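Local coordinates for GDSL-like protein (PDB 7BXD), which probably hydrolyses ester bonds of acylated substrates, as a GDSL-like acylhydrolase of the SGNH hydrolase clan, at residues 149-154 / 192-197. Numbering follows the deposited sequence.
Sequences FMTPCK and VPVIDL
L197, F149 and T151 bury the most surface where strand 146-150 runs parallel to strand 194-195. L197 opens helix 197-200. Its CB lies 3.7 Å from C153 SG, and its CD1 lies 3.7 Å from M150 CE. The M150 chain bends at its last torsion, chi3 -62°, which turns CE to L197 CD1. SD rests against CD1 of I195. M150 and I195 point the same way, onto the sheet face packed by helix 223-240. F149 and V194 point to the other face, where both touch C187 of helix 176-189. F149 also meets V192, its CD1 4.0 Å from V192 CG1.

The backbones are joined in a short parallel ladder. F149 N donates to P193 O, and I195 N donates to F149 O at 2.9 Å. T151 N donates to I195 O at 3.2 Å.

Beyond the ladder, T151 OG1 donates to D196 OD1 at 2.7 Å. With chi1 at 55°, OG1 sits between the backbone N and the carbonyl carbon of its own residue and faces the start of the helix. It meets the anti side of the carboxylate, 30° out of its plane. OG1 also accepts from Y198 N. D196 is the N-cap, and OD1 takes A199 N as well.

This is the edge of the five-stranded parallel sheet of the SGNH hydrolase fold. D196 caps the helix, and the T151 hydroxyl, just past strand 146-150, holds its carboxylate as well as bonding to the helix backbone. The amides of the helix start would probably stabilise the negative charge of D196.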
# COMPACT_ATOMS: atom_id res chain seq x y z
N PHE A 149 -8.23 -0.13 -2.74
CA PHE A 149 -7.08 -0.71 -2.04
C PHE A 149 -6.15 -1.33 -3.07
O PHE A 149 -6.59 -1.87 -4.09
CB PHE A 149 -7.50 -1.80 -1.03
CG PHE A 149 -7.70 -1.28 0.37
CD1 PHE A 149 -8.70 -0.34 0.64
CD2 PHE A 149 -6.87 -1.70 1.41
CE1 PHE A 149 -8.86 0.14 1.95
CE2 PHE A 149 -7.07 -1.23 2.71
CZ PHE A 149 -8.06 -0.31 2.98
N MET A 150 -4.85 -1.28 -2.78
CA MET A 150 -3.84 -1.98 -3.57
C MET A 150 -3.12 -2.96 -2.66
O MET A 150 -2.63 -2.58 -1.60
CB MET A 150 -2.84 -1.00 -4.22
CG MET A 150 -3.56 0.14 -4.94
SD MET A 150 -2.61 0.96 -6.23
CE MET A 150 -1.24 1.61 -5.26
N THR A 151 -3.10 -4.22 -3.05
CA THR A 151 -2.44 -5.23 -2.22
C THR A 151 -0.93 -4.97 -2.18
O THR A 151 -0.36 -4.44 -3.15
CB THR A 151 -2.74 -6.62 -2.75
OG1 THR A 151 -2.36 -6.65 -4.13
CG2 THR A 151 -4.22 -7.00 -2.60
N PRO A 152 -0.27 -5.33 -1.08
CA PRO A 152 1.16 -5.02 -0.93
C PRO A 152 2.00 -5.81 -1.90
O PRO A 152 1.79 -7.02 -2.10
CB PRO A 152 1.46 -5.44 0.53
CG PRO A 152 0.37 -6.45 0.88
CD PRO A 152 -0.85 -5.91 0.15
N CYS A 153 2.99 -5.12 -2.51
CA CYS A 153 3.85 -5.80 -3.47
C CYS A 153 4.69 -6.89 -2.80
O CYS A 153 4.99 -6.85 -1.60
CB CYS A 153 4.78 -4.80 -4.16
SG CYS A 153 3.85 -3.76 -5.33
N LYS A 154 5.13 -7.85 -3.62
CA LYS A 154 6.07 -8.86 -3.14
C LYS A 154 7.44 -8.26 -2.82
O LYS A 154 7.82 -7.18 -3.30
CB LYS A 154 6.19 -9.98 -4.17
CG LYS A 154 4.91 -10.81 -4.24
CD LYS A 154 5.10 -12.11 -5.02
CE LYS A 154 3.90 -13.06 -4.97
NZ LYS A 154 2.75 -12.53 -5.78
N VAL A 192 -15.22 -3.08 -1.91
CA VAL A 192 -14.16 -2.13 -2.26
C VAL A 192 -13.34 -2.59 -3.46
O VAL A 192 -12.75 -3.68 -3.41
CB VAL A 192 -13.23 -1.88 -1.07
CG1 VAL A 192 -12.05 -1.00 -1.43
CG2 VAL A 192 -14.00 -1.22 0.07
N PRO A 193 -13.20 -1.79 -4.52
CA PRO A 193 -12.31 -2.18 -5.63
C PRO A 193 -10.87 -2.36 -5.17
O PRO A 193 -10.37 -1.62 -4.31
CB PRO A 193 -12.46 -0.99 -6.59
CG PRO A 193 -13.79 -0.39 -6.27
CD PRO A 193 -13.90 -0.51 -4.78
N VAL A 194 -10.19 -3.33 -5.80
CA VAL A 194 -8.81 -3.68 -5.47
C VAL A 194 -7.97 -3.70 -6.74
O VAL A 194 -8.39 -4.27 -7.75
CB VAL A 194 -8.73 -5.05 -4.76
CG1 VAL A 194 -7.30 -5.47 -4.53
CG2 VAL A 194 -9.49 -5.01 -3.43
N ILE A 195 -6.77 -3.12 -6.67
CA ILE A 195 -5.73 -3.33 -7.68
C ILE A 195 -4.72 -4.29 -7.07
O ILE A 195 -4.08 -3.96 -6.06
CB ILE A 195 -5.05 -2.00 -8.07
CG1 ILE A 195 -6.09 -0.99 -8.59
CG2 ILE A 195 -3.92 -2.27 -9.10
CD1 ILE A 195 -5.59 0.43 -8.70
N ASP A 196 -4.59 -5.48 -7.65
CA ASP A 196 -3.82 -6.55 -7.00
C ASP A 196 -2.36 -6.46 -7.44
O ASP A 196 -1.88 -7.24 -8.29
CB ASP A 196 -4.44 -7.91 -7.30
CG ASP A 196 -3.89 -9.01 -6.40
OD1 ASP A 196 -2.90 -8.80 -5.66
OD2 ASP A 196 -4.45 -10.12 -6.48
N LEU A 197 -1.64 -5.49 -6.86
CA LEU A 197 -0.21 -5.33 -7.13
C LEU A 197 0.62 -6.49 -6.58
O LEU A 197 1.67 -6.82 -7.17
CB LEU A 197 0.33 -4.01 -6.58
CG LEU A 197 -0.25 -2.75 -7.22
CD1 LEU A 197 0.38 -1.51 -6.55
CD2 LEU A 197 -0.08 -2.72 -8.75